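Local structure of cell wall binding protein cwp8 (Peptoclostridium difficile, 5J6Q) at residues A[337-342]-A[533-538]; A[41-46]-A[71-76]; A[293-298]-A[341-346]. The protein probably serves as a cell-surface, S-layer-associated protein, held to the bacterial cell wall through its three CWB2 modules. All coordinates share one frame; numbering follows the deposited sequence.

Contact 1: A[337-342]-A[533-538]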
ATOM      1  N   ALA A 337     -22.875  16.477  14.686  1.00 51.49           N
ATOM      2  CA  ALA A 337     -23.296  16.347  13.288  1.00 46.35           C
ATOM      3  C   ALA A 337     -22.105  16.511  12.385  1.00 42.69           C
ATOM      4  O   ALA A 337     -21.197  17.248  12.773  1.00 46.28           O
ATOM      5  CB  ALA A 337     -24.292  17.455  12.952  1.00 39.11           C
ATOM      6  N   PRO A 338     -22.047  15.871  11.209  1.00 41.16           N
ATOM      7  CA  PRO A 338     -20.876  16.037  10.264  1.00 39.85           C
ATOM      8  C   PRO A 338     -21.064  17.298   9.471  1.00 47.60           C
ATOM      9  O   PRO A 338     -22.237  17.692   9.299  1.00 48.62           O
ATOM     10  CB  PRO A 338     -21.003  14.877   9.304  1.00 36.33           C
ATOM     11  CG  PRO A 338     -22.635  14.616   9.307  1.00 37.55           C
ATOM     12  CD  PRO A 338     -22.993  14.825  10.766  1.00 38.31           C
ATOM     13  N   ILE A 339     -19.966  17.863   8.879  1.00 45.12           N
ATOM     14  CA  ILE A 339     -20.199  19.005   8.094  1.00 41.94           C
ATOM     15  C   ILE A 339     -20.136  18.435   6.721  1.00 38.67           C
ATOM     16  O   ILE A 339     -19.122  17.922   6.277  1.00 43.90           O
ATOM     17  CB  ILE A 339     -19.298  20.219   8.357  1.00 39.73           C
ATOM     18  CG1 ILE A 339     -19.587  20.867   9.721  1.00 43.94           C
ATOM     19  CG2 ILE A 339     -19.577  21.207   7.246  1.00 36.77           C
ATOM     20  CD1 ILE A 339     -18.382  21.808  10.347  1.00 40.66           C
ATOM     21  N   LEU A 340     -21.257  18.440   6.033  1.00 36.91           N
ATOM     22  CA  LEU A 340     -21.252  17.805   4.724  1.00 36.71           C
ATOM     23  C   LEU A 340     -21.490  18.961   3.754  1.00 37.43           C
ATOM     24  O   LEU A 340     -21.790  20.042   4.201  1.00 38.85           O
ATOM     25  CB  LEU A 340     -22.315  16.677   4.570  1.00 33.62           C
ATOM     26  CG  LEU A 340     -21.986  15.412   5.415  1.00 41.29           C
ATOM     27  CD1 LEU A 340     -23.249  14.462   5.499  1.00 45.80           C
ATOM     28  CD2 LEU A 340     -20.829  14.608   4.783  1.00 35.66           C
ATOM     29  N   LEU A 341     -21.383  18.738   2.472  1.00 40.91           N
ATOM     30  CA  LEU A 341     -21.427  19.831   1.530  1.00 39.27           C
ATOM     31  C   LEU A 341     -22.459  19.599   0.437  1.00 48.40           C
ATOM     32  O   LEU A 341     -22.590  18.466  -0.028  1.00 50.76           O
ATOM     33  CB  LEU A 341     -20.026  19.906   0.848  1.00 38.79           C
ATOM     34  CG  LEU A 341     -18.782  19.982   1.793  1.00 39.94           C
ATOM     35  CD1 LEU A 341     -17.461  19.780   0.992  1.00 40.96           C
ATOM     36  CD2 LEU A 341     -18.732  21.272   2.486  1.00 36.41           C
ATOM     37  N   SER A 342     -23.104  20.696  -0.050  1.00 53.57           N
ATOM     38  CA  SER A 342     -24.062  20.568  -1.122  1.00 61.95           C
ATOM     39  C   SER A 342     -23.747  21.508  -2.272  1.00 63.01           C
ATOM     40  O   SER A 342     -23.114  22.543  -2.071  1.00 61.24           O
ATOM     41  CB  SER A 342     -25.462  20.934  -0.625  1.00 65.14           C
ATOM     42  OG  SER A 342     -26.449  20.454  -1.519  1.00 64.26           O
ATOM     43  N   ALA A 533     -10.158  21.690   5.600  1.00 26.06           N
ATOM     44  CA  ALA A 533      -9.852  22.173   6.875  1.00 33.51           C
ATOM     45  C   ALA A 533     -11.200  22.335   7.644  1.00 33.24           C
ATOM     46  O   ALA A 533     -11.323  21.831   8.755  1.00 35.62           O
ATOM     47  CB  ALA A 533      -9.124  23.501   6.770  1.00 32.73           C
ATOM     48  N   LEU A 534     -12.187  23.021   7.050  1.00 34.29           N
ATOM     49  CA  LEU A 534     -13.446  23.248   7.710  1.00 32.71           C
ATOM     50  C   LEU A 534     -14.233  21.909   7.916  1.00 35.36           C
ATOM     51  O   LEU A 534     -14.785  21.755   8.980  1.00 34.21           O
ATOM     52  CB  LEU A 534     -14.227  24.391   6.991  1.00 35.15           C
ATOM     53  CG  LEU A 534     -15.051  23.974   5.857  1.00 48.92           C
ATOM     54  CD1 LEU A 534     -16.465  23.528   6.379  1.00 42.46           C
ATOM     55  CD2 LEU A 534     -15.119  25.116   4.866  1.00 51.72           C
ATOM     56  N   THR A 535     -14.232  20.912   6.996  1.00 38.28           N
ATOM     57  CA  THR A 535     -14.977  19.676   7.375  1.00 33.95           C
ATOM     58  C   THR A 535     -14.254  18.913   8.497  1.00 34.05           C
ATOM     59  O   THR A 535     -14.931  18.273   9.303  1.00 31.06           O
ATOM     60  CB  THR A 535     -15.175  18.715   6.199  1.00 31.71           C
ATOM     61  OG1 THR A 535     -13.952  18.385   5.588  1.00 34.24           O
ATOM     62  CG2 THR A 535     -16.115  19.291   5.137  1.00 36.16           C
ATOM     63  N   ALA A 536     -12.880  19.025   8.595  1.00 32.74           N
ATOM     64  CA  ALA A 536     -12.206  18.340   9.682  1.00 31.16           C
ATOM     65  C   ALA A 536     -12.113  19.095  11.039  1.00 31.40           C
ATOM     66  O   ALA A 536     -11.738  18.453  12.063  1.00 32.65           O
ATOM     67  CB  ALA A 536     -10.787  17.934   9.260  1.00 30.74           C
ATOM     68  N   ALA A 537     -12.424  20.338  11.128  1.00 32.28           N
ATOM     69  CA  ALA A 537     -12.220  20.976  12.414  1.00 29.80           C
ATOM     70  C   ALA A 537     -13.028  20.247  13.611  1.00 31.03           C
ATOM     71  O   ALA A 537     -12.433  20.183  14.646  1.00 30.06           O
ATOM     72  CB  ALA A 537     -12.591  22.446  12.338  1.00 26.26           C
ATOM     73  N   PRO A 538     -14.321  19.757  13.519  1.00 32.24           N
ATOM     74  CA  PRO A 538     -14.978  19.085  14.694  1.00 36.02           C
ATOM     75  C   PRO A 538     -14.252  17.829  15.003  1.00 38.47           C
ATOM     76  O   PRO A 538     -14.242  17.355  16.154  1.00 44.23           O
ATOM     77  CB  PRO A 538     -16.441  18.835  14.219  1.00 36.81           C
ATOM     78  CG  PRO A 538     -16.456  19.375  12.693  1.00 36.55           C
ATOM     79  CD  PRO A 538     -15.319  20.296  12.579  1.00 36.28           C
TER
HETATM   80  O   HOH W   1     -17.323  16.962   9.649  1.00 36.48           O

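Contact 2: A[41-46]-A[71-76]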
ATOM      1  N   TYR A  41      10.305 -35.217 -20.296  1.00 43.41           N
ATOM      2  CA  TYR A  41      10.072 -34.395 -19.116  1.00 43.57           C
ATOM      3  C   TYR A  41       9.399 -35.245 -18.092  1.00 47.08           C
ATOM      4  O   TYR A  41       8.500 -36.042 -18.420  1.00 47.94           O
ATOM      5  CB  TYR A  41       9.247 -33.146 -19.416  1.00 43.22           C
ATOM      6  CG  TYR A  41      10.038 -32.229 -20.319  1.00 51.19           C
ATOM      7  CD1 TYR A  41       9.685 -32.065 -21.647  1.00 54.42           C
ATOM      8  CD2 TYR A  41      11.162 -31.557 -19.844  1.00 54.96           C
ATOM      9  CE1 TYR A  41      10.432 -31.244 -22.499  1.00 63.25           C
ATOM     10  CE2 TYR A  41      11.920 -30.737 -20.679  1.00 67.77           C
ATOM     11  CZ  TYR A  41      11.551 -30.588 -22.005  1.00 72.10           C
ATOM     12  OH  TYR A  41      12.309 -29.782 -22.822  1.00 70.03           O
ATOM     13  N   ASP A  42       9.879 -35.117 -16.840  1.00 45.58           N
ATOM     14  CA  ASP A  42       9.323 -35.828 -15.731  1.00 40.42           C
ATOM     15  C   ASP A  42       8.344 -34.773 -15.121  1.00 42.36           C
ATOM     16  O   ASP A  42       8.746 -33.721 -14.583  1.00 40.87           O
ATOM     17  CB  ASP A  42      10.467 -36.276 -14.767  1.00 45.55           C
ATOM     18  CG  ASP A  42       9.890 -36.859 -13.504  1.00 52.79           C
ATOM     19  OD1 ASP A  42       8.679 -36.996 -13.443  1.00 59.59           O
ATOM     20  OD2 ASP A  42      10.676 -37.175 -12.549  1.00 51.80           O
ATOM     21  N   ILE A  43       7.052 -35.030 -15.241  1.00 35.63           N
ATOM     22  CA  ILE A  43       6.125 -34.040 -14.783  1.00 34.87           C
ATOM     23  C   ILE A  43       5.139 -34.569 -13.717  1.00 35.33           C
ATOM     24  O   ILE A  43       4.536 -35.604 -13.901  1.00 33.74           O
ATOM     25  CB  ILE A  43       5.339 -33.554 -15.927  1.00 35.74           C
ATOM     26  CG1 ILE A  43       6.317 -33.101 -17.079  1.00 31.14           C
ATOM     27  CG2 ILE A  43       4.406 -32.483 -15.475  1.00 30.25           C
ATOM     28  CD1 ILE A  43       5.601 -32.205 -18.123  1.00 37.42           C
ATOM     29  N   LYS A  44       4.977 -33.808 -12.642  1.00 34.19           N
ATOM     30  CA  LYS A  44       4.123 -34.248 -11.565  1.00 35.00           C
ATOM     31  C   LYS A  44       3.283 -33.164 -11.054  1.00 36.23           C
ATOM     32  O   LYS A  44       3.554 -31.991 -11.235  1.00 36.79           O
ATOM     33  CB  LYS A  44       5.014 -34.758 -10.411  1.00 33.06           C
ATOM     34  CG  LYS A  44       5.744 -35.985 -10.765  1.00 32.96           C
ATOM     35  CD  LYS A  44       7.071 -35.992 -10.082  1.00 49.04           C
ATOM     36  CE  LYS A  44       7.342 -37.281  -9.412  1.00 60.67           C
ATOM     37  NZ  LYS A  44       8.430 -37.944 -10.109  1.00 58.50           N
ATOM     38  N   VAL A  45       2.206 -33.589 -10.373  1.00 34.65           N
ATOM     39  CA  VAL A  45       1.245 -32.728  -9.737  1.00 33.13           C
ATOM     40  C   VAL A  45       1.238 -33.182  -8.216  1.00 40.29           C
ATOM     41  O   VAL A  45       0.705 -34.238  -7.984  1.00 36.56           O
ATOM     42  CB  VAL A  45      -0.118 -32.977 -10.408  1.00 40.05           C
ATOM     43  CG1 VAL A  45      -1.200 -32.220  -9.623  1.00 42.35           C
ATOM     44  CG2 VAL A  45      -0.059 -32.475 -11.893  1.00 38.63           C
ATOM     45  N   ASP A  46       1.798 -32.386  -7.236  1.00 42.36           N
ATOM     46  CA  ASP A  46       1.916 -32.778  -5.787  1.00 35.11           C
ATOM     47  C   ASP A  46       2.557 -34.101  -5.786  1.00 31.23           C
ATOM     48  O   ASP A  46       1.970 -35.051  -5.315  1.00 32.57           O
ATOM     49  CB  ASP A  46       0.523 -32.847  -5.132  1.00 32.97           C
ATOM     50  CG  ASP A  46      -0.048 -31.465  -4.860  1.00 38.26           C
ATOM     51  OD1 ASP A  46       0.736 -30.493  -4.864  1.00 40.92           O
ATOM     52  OD2 ASP A  46      -1.299 -31.352  -4.649  1.00 37.99           O
ATOM     53  N   VAL A  71       2.983 -27.981  -9.702  1.00 44.83           N
ATOM     54  CA  VAL A  71       3.381 -28.769 -10.849  1.00 40.15           C
ATOM     55  C   VAL A  71       4.861 -28.779 -10.958  1.00 39.85           C
ATOM     56  O   VAL A  71       5.462 -27.727 -11.076  1.00 42.53           O
ATOM     57  CB  VAL A  71       2.822 -28.230 -12.149  1.00 38.57           C
ATOM     58  CG1 VAL A  71       3.215 -29.181 -13.290  1.00 36.47           C
ATOM     59  CG2 VAL A  71       1.325 -28.070 -12.068  1.00 31.86           C
ATOM     60  N   THR A  72       5.480 -29.936 -10.926  1.00 39.52           N
ATOM     61  CA  THR A  72       6.896 -29.921 -11.077  1.00 40.75           C
ATOM     62  C   THR A  72       7.185 -30.534 -12.461  1.00 45.09           C
ATOM     63  O   THR A  72       6.553 -31.531 -12.895  1.00 41.28           O
ATOM     64  CB  THR A  72       7.641 -30.704  -9.923  1.00 44.93           C
ATOM     65  OG1 THR A  72       7.287 -32.074 -10.012  1.00 45.07           O
ATOM     66  CG2 THR A  72       7.339 -30.116  -8.517  1.00 44.30           C
ATOM     67  N   ILE A  73       8.118 -29.872 -13.172  1.00 46.12           N
ATOM     68  CA  ILE A  73       8.579 -30.261 -14.483  1.00 42.55           C
ATOM     69  C   ILE A  73      10.058 -30.403 -14.341  1.00 45.77           C
ATOM     70  O   ILE A  73      10.728 -29.491 -13.836  1.00 46.48           O
ATOM     71  CB  ILE A  73       8.296 -29.192 -15.628  1.00 43.94           C
ATOM     72  CG1 ILE A  73       6.858 -28.875 -15.729  1.00 48.10           C
ATOM     73  CG2 ILE A  73       8.881 -29.714 -16.971  1.00 46.21           C
ATOM     74  CD1 ILE A  73       6.507 -27.632 -14.911  1.00 58.04           C
ATOM     75  N   GLN A  74      10.607 -31.518 -14.772  1.00 51.52           N
ATOM     76  CA  GLN A  74      12.054 -31.631 -14.755  1.00 56.74           C
ATOM     77  C   GLN A  74      12.598 -32.384 -15.986  1.00 59.64           C
ATOM     78  O   GLN A  74      12.230 -33.532 -16.254  1.00 61.70           O
ATOM     79  CB  GLN A  74      12.549 -32.312 -13.504  1.00 56.27           C
ATOM     80  CG  GLN A  74      14.067 -32.497 -13.540  1.00 51.38           C
ATOM     81  CD  GLN A  74      14.576 -33.101 -12.247  1.00 60.81           C
ATOM     82  OE1 GLN A  74      13.846 -33.778 -11.517  1.00 61.96           O
ATOM     83  NE2 GLN A  74      15.885 -32.932 -11.976  1.00 66.45           N
ATOM     84  N   ASP A  75      13.464 -31.723 -16.731  1.00 56.42           N
ATOM     85  CA  ASP A  75      14.032 -32.357 -17.900  1.00 54.46           C
ATOM     86  C   ASP A  75      14.980 -33.459 -17.473  1.00 52.80           C
ATOM     87  O   ASP A  75      15.848 -33.228 -16.630  1.00 56.07           O
ATOM     88  CB  ASP A  75      14.737 -31.277 -18.692  1.00 55.18           C
ATOM     89  CG  ASP A  75      15.457 -31.724 -19.932  1.00 50.68           C
ATOM     90  OD1 ASP A  75      15.626 -32.935 -20.125  1.00 46.50           O
ATOM     91  OD2 ASP A  75      15.849 -30.870 -20.691  1.00 51.52           O
ATOM     92  N   LYS A  76      14.823 -34.657 -18.001  1.00 50.89           N
ATOM     93  CA  LYS A  76      15.717 -35.756 -17.598  1.00 52.19           C
ATOM     94  C   LYS A  76      17.057 -35.717 -18.386  1.00 58.39           C
ATOM     95  O   LYS A  76      17.842 -36.640 -18.257  1.00 60.50           O
ATOM     96  CB  LYS A  76      15.049 -37.110 -17.848  1.00 54.64           C
ATOM     97  CG  LYS A  76      13.646 -37.256 -17.190  1.00 55.35           C
ATOM     98  CD  LYS A  76      13.120 -38.674 -17.501  1.00 54.79           C
ATOM     99  CE  LYS A  76      11.668 -38.904 -17.091  1.00 58.13           C
ATOM    100  NZ  LYS A  76      11.019 -39.805 -18.051  1.00 53.17           N
TER
HETATM  101  O   HOH W   2      11.095 -34.695 -11.153  1.00 48.51           O
HETATM  102  O   HOH W   3       8.835 -33.532 -11.533  1.00 48.91           O

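Contact 3: A[293-298]-A[341-346]. With SO4 (sulfate ion), chain D.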
ATOM      1  N   SER A 293     -12.704  14.167  -4.226  1.00 44.13           N
ATOM      2  CA  SER A 293     -13.171  15.574  -4.297  1.00 40.84           C
ATOM      3  C   SER A 293     -13.473  16.076  -2.882  1.00 40.91           C
ATOM      4  O   SER A 293     -13.363  15.274  -1.930  1.00 45.14           O
ATOM      5  CB  SER A 293     -14.419  15.679  -5.187  1.00 43.90           C
ATOM      6  OG  SER A 293     -15.547  15.027  -4.588  1.00 45.80           O
ATOM      7  N   ARG A 294     -13.806  17.341  -2.714  1.00 38.05           N
ATOM      8  CA  ARG A 294     -14.184  17.897  -1.401  1.00 41.25           C
ATOM      9  C   ARG A 294     -15.405  17.167  -0.833  1.00 42.57           C
ATOM     10  O   ARG A 294     -15.484  16.908   0.399  1.00 39.27           O
ATOM     11  CB  ARG A 294     -14.440  19.415  -1.520  1.00 43.95           C
ATOM     12  CG  ARG A 294     -15.660  19.772  -2.411  1.00 45.07           C
ATOM     13  CD  ARG A 294     -15.695  21.288  -2.730  1.00 51.60           C
ATOM     14  NE  ARG A 294     -14.404  21.762  -3.203  1.00 56.59           N
ATOM     15  CZ  ARG A 294     -13.906  22.974  -2.942  1.00 59.26           C
ATOM     16  NH1 ARG A 294     -12.703  23.314  -3.393  1.00 57.27           N
ATOM     17  NH2 ARG A 294     -14.606  23.850  -2.234  1.00 49.92           N
ATOM     18  N   PHE A 295     -16.341  16.775  -1.701  1.00 41.51           N
ATOM     19  CA  PHE A 295     -17.517  15.932  -1.261  1.00 42.68           C
ATOM     20  C   PHE A 295     -17.081  14.564  -0.695  1.00 41.15           C
ATOM     21  O   PHE A 295     -17.568  14.187   0.369  1.00 40.12           O
ATOM     22  CB  PHE A 295     -18.517  15.619  -2.462  1.00 41.90           C
ATOM     23  CG  PHE A 295     -18.935  16.913  -3.109  1.00 43.87           C
ATOM     24  CD1 PHE A 295     -18.423  17.285  -4.346  1.00 51.73           C
ATOM     25  CD2 PHE A 295     -19.791  17.787  -2.456  1.00 46.68           C
ATOM     26  CE1 PHE A 295     -18.759  18.521  -4.920  1.00 44.01           C
ATOM     27  CE2 PHE A 295     -20.123  19.019  -3.023  1.00 57.48           C
ATOM     28  CZ  PHE A 295     -19.593  19.380  -4.255  1.00 52.34           C
ATOM     29  N   THR A 296     -16.149  13.811  -1.395  1.00 43.13           N
ATOM     30  CA  THR A 296     -15.797  12.466  -0.856  1.00 40.91           C
ATOM     31  C   THR A 296     -14.808  12.585   0.348  1.00 42.76           C
ATOM     32  O   THR A 296     -14.867  11.753   1.294  1.00 40.32           O
ATOM     33  CB  THR A 296     -15.344  11.544  -1.951  1.00 42.08           C
ATOM     34  OG1 THR A 296     -14.414  12.267  -2.811  1.00 48.88           O
ATOM     35  CG2 THR A 296     -16.552  11.053  -2.775  1.00 43.74           C
ATOM     36  N   THR A 297     -13.941  13.627   0.342  1.00 40.54           N
ATOM     37  CA  THR A 297     -13.142  13.888   1.568  1.00 37.78           C
ATOM     38  C   THR A 297     -14.105  14.166   2.709  1.00 33.07           C
ATOM     39  O   THR A 297     -13.928  13.579   3.794  1.00 34.32           O
ATOM     40  CB  THR A 297     -12.211  15.071   1.380  1.00 35.63           C
ATOM     41  OG1 THR A 297     -11.318  14.731   0.301  1.00 37.24           O
ATOM     42  CG2 THR A 297     -11.440  15.432   2.665  1.00 27.50           C
ATOM     43  N   ALA A 298     -15.142  14.998   2.506  1.00 34.37           N
ATOM     44  CA  ALA A 298     -16.126  15.325   3.606  1.00 37.50           C
ATOM     45  C   ALA A 298     -16.815  14.031   4.162  1.00 39.16           C
ATOM     46  O   ALA A 298     -16.959  13.870   5.397  1.00 35.38           O
ATOM     47  CB  ALA A 298     -17.170  16.345   3.127  1.00 34.11           C
ATOM     48  N   LEU A 341     -21.383  18.738   2.472  1.00 40.91           N
ATOM     49  CA  LEU A 341     -21.427  19.831   1.530  1.00 39.27           C
ATOM     50  C   LEU A 341     -22.459  19.599   0.437  1.00 48.40           C
ATOM     51  O   LEU A 341     -22.590  18.466  -0.028  1.00 50.76           O
ATOM     52  CB  LEU A 341     -20.026  19.906   0.848  1.00 38.79           C
ATOM     53  CG  LEU A 341     -18.782  19.982   1.793  1.00 39.94           C
ATOM     54  CD1 LEU A 341     -17.461  19.780   0.992  1.00 40.96           C
ATOM     55  CD2 LEU A 341     -18.732  21.272   2.486  1.00 36.41           C
ATOM     56  N   SER A 342     -23.104  20.696  -0.050  1.00 53.57           N
ATOM     57  CA  SER A 342     -24.062  20.568  -1.122  1.00 61.95           C
ATOM     58  C   SER A 342     -23.747  21.508  -2.272  1.00 63.01           C
ATOM     59  O   SER A 342     -23.114  22.543  -2.071  1.00 61.24           O
ATOM     60  CB  SER A 342     -25.462  20.934  -0.625  1.00 65.14           C
ATOM     61  OG  SER A 342     -26.449  20.454  -1.519  1.00 64.26           O
ATOM     62  N   LYS A 343     -24.156  21.125  -3.480  1.00 63.12           N
ATOM     63  CA  LYS A 343     -24.047  22.094  -4.542  1.00 66.12           C
ATOM     64  C   LYS A 343     -25.264  23.038  -4.252  1.00 67.59           C
ATOM     65  O   LYS A 343     -26.147  22.698  -3.458  1.00 64.67           O
ATOM     66  CB  LYS A 343     -24.153  21.390  -5.893  1.00 67.29           C
ATOM     67  CG  LYS A 343     -22.801  21.221  -6.590  1.00 68.61           C
ATOM     68  CD  LYS A 343     -22.467  19.766  -6.836  1.00 68.02           C
ATOM     69  CE  LYS A 343     -21.235  19.633  -7.726  1.00 59.81           C
ATOM     70  NZ  LYS A 343     -21.234  18.320  -8.421  1.00 58.65           N
ATOM     71  N   LYS A 344     -25.299  24.199  -4.843  1.00 71.28           N
ATOM     72  CA  LYS A 344     -26.422  25.102  -4.661  1.00 74.34           C
ATOM     73  C   LYS A 344     -27.653  24.462  -5.290  1.00 74.30           C
ATOM     74  O   LYS A 344     -28.706  24.431  -4.678  1.00 71.52           O
ATOM     75  CB  LYS A 344     -26.166  26.461  -5.357  1.00 82.00           C
ATOM     76  CG  LYS A 344     -27.426  27.332  -5.406  1.00 94.47           C
ATOM     77  CD  LYS A 344     -27.203  28.647  -6.144  1.00106.76           C
ATOM     78  CE  LYS A 344     -28.481  29.456  -6.169  1.00114.79           C
ATOM     79  NZ  LYS A 344     -28.322  30.737  -6.914  1.00120.56           N
ATOM     80  N   ASP A 345     -27.511  23.937  -6.516  1.00 73.55           N
ATOM     81  CA  ASP A 345     -28.663  23.355  -7.207  1.00 75.75           C
ATOM     82  C   ASP A 345     -28.808  21.855  -7.087  1.00 77.88           C
ATOM     83  O   ASP A 345     -29.616  21.298  -7.822  1.00 80.65           O
ATOM     84  CB  ASP A 345     -28.622  23.733  -8.691  1.00 80.11           C
ATOM     85  CG  ASP A 345     -28.879  25.204  -8.922  1.00 83.06           C
ATOM     86  OD1 ASP A 345     -29.471  25.851  -8.032  1.00 84.17           O
ATOM     87  OD2 ASP A 345     -28.479  25.712  -9.984  1.00 89.60           O
ATOM     88  N   SER A 346     -28.043  21.177  -6.197  1.00 77.55           N
ATOM     89  CA  SER A 346     -28.233  19.731  -6.028  1.00 74.86           C
ATOM     90  C   SER A 346     -27.446  19.143  -4.858  1.00 74.25           C
ATOM     91  O   SER A 346     -26.605  19.799  -4.251  1.00 74.67           O
ATOM     92  CB  SER A 346     -27.865  18.978  -7.297  1.00 68.24           C
ATOM     93  OG  SER A 346     -26.562  19.307  -7.722  1.00 70.15           O
TER
HETATM   94  S   SO4 D 703     -12.147  19.682  -5.227  1.00 79.78           S
HETATM   95  O1  SO4 D 703     -11.795  21.115  -5.460  1.00 80.52           O
HETATM   96  O2  SO4 D 703     -11.922  18.924  -6.336  1.00 79.58           O
HETATM   97  O3  SO4 D 703     -13.498  19.526  -4.901  1.00 80.12           O
HETATM   98  O4  SO4 D 703     -11.302  19.147  -4.075  1.00 82.33           O

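Contact 1: A[337-342]-A[533-538]
Leu534 opens the contact by laying its methyl CD1 against CG2 of Ile339 at 4.0 Å, the two side chains crossing at about a right angle. Its carbonyl takes part as well: the residue one turn on is a proline with no N-H to offer, Leu534 O receives a weak bond from Ala537 N, and CD1 of Ile339 packs against that oxygen at 3.8 Å. Thr535 comes closest to the strand. Its hydroxyl is turned back to Asp532 O within the helix, which leaves methyl CG2 to press on the backbone, 3.5 Å from Ile339 O, and to brush Leu341 CD2. Strand 339-342 is an outermost strand of a four-stranded parallel sheet, bonded to strand 313-318 along its other edge, and segment 533-538 of helix 531-542 runs at 153° to it, roughly antiparallel; the two segments belong to different CWB2 sequence repeats, consistent with packing between two copies of the module. One water bridges them, accepting from Ile339 N at 2.9 Å and donating to Thr535 O at 2.7 Å, which satisfies two buried backbone groups. Pro538 ends the segment with its ring turned to the strand, CG 3.9 Å from Ile339 CD1. With chi2 at 159° the ethyl branch of Ile339 stretches out far enough to meet it, while CG2 stays behind for Leu534.

Contact 2: A[41-46]-A[71-76]
The Tyr41 ring meets the backbone of its partner strand edge-on: Asp75 N lies in the ring plane, with Gln74 C close to that plane. Asp75 CB comes in obliquely, 3.5 Å from Tyr41 CE2, and its carboxylate stands 70° to the ring, OD1 accepting from Gly77 N and OD2 forming a salt bridge with Lys175. Also oblique is Ile73, whose CG2 touches Tyr41 CD2 at 4.1 Å. On the same side Ile43 CG2 packs against Val71 CG1, and the largely apolar face of Ile43, Val45 and Val71 rests on helices 13-24 and 53-61. Asp42 points to the opposite face; with CG anti to the backbone N (chi1 172°), its carboxylate lies where Lys44 NZ reaches OD2 at 3.4 Å, a weak salt bridge. A water links Asp42 OD2, weakly, to Gln74 OE1, while Gln74 NE2 turns to Lys175 O. Lys76 lays CE against Asp42 CB at 3.7 Å and sends NZ on to Arg39 O. Strands 41-45 and 68-75 are antiparallel neighbours in a five-stranded mixed sheet, with Asp42-Gln74 and Lys44-Thr72 as hydrogen-bonded pairs; a second water joins Thr72 OG1 to Asp42 O. The chemistry implies that four main-chain bonds hold the strands together, while on the polar side waters link them and the one long salt bridge stays within strand 41-45.

Contact 3: A[293-298]-A[341-346]
Sulfate oxygen O3 is gripped twice by Arg294, the residue whose aliphatic stem also rests on Leu341. The backbone N of Arg294 donates to it at 3.1 Å and nearly straight (166°), and NE does so at 3.0 Å. Putting CG between the backbone N and the carbonyl carbon (chi1 65°) and bending at chi3 brings the guanidinium back over the helix start, where its edge faces the ion; NH1 then reaches sulfate O1 at 3.2 Å. Gln529 adds a bond to the sulfate through NE2, while Arg294 NH2 turns to Glu319 O. The ion was probably picked up from the crystallisation liquor, and the positive end of the helix would be expected to favour it there. Ser293 and Thr296 close that end with a capping box: Ser293 N donates to Thr296 OG1 at 2.9 Å, and Thr296 N returns a weak bond to Ser293 OG. Leu341 packs against the first turn of the helix. Its CD1 lies 3.5 Å from Arg294 O and also touches the methyl of Ala298, whereas its CB sits beside the Phe295 ring. That ring offers its edge to Leu341 O, 3.8 Å from CD2, and takes Arg294 CG over the centre of one face. Lys343 crosses it at about a right angle, bringing its CE to within 3.8 Å of Phe295 CZ. The contact thus seats the first turn of helix 294-305 on the end of strand 339-342 within one CWB2 repeat; Val317 of strand 313-318 and Val531 of helix 531-542 also pack on Leu341, and Ile351 of helix 349-359 touches Phe295.

How the contacts relate
Contacts 1 and 3 are neighbours, their centres about 10 Å apart; both use strand 339-342 and share Leu341. They also touch directly, Thr535 CG2 lying 3.7 Å from Ala298 CB, so helices 294-305 and 531-542 meet beside the strand. Contact 1 is wholly buried, apolar apart from one bridging water, and joins two CWB2 repeats. Contact 3 lies within one repeat and runs outward from buried Leu341 to an exposed lysine and a bound sulfate. Contact 2, some 60 Å from either between centres, is partly buried in a separate mixed sheet, one face toward helices, the other bearing polar side chains and waters. There backbone hydrogen bonds carry the pairing, whereas neither other contact has a direct one across its segments.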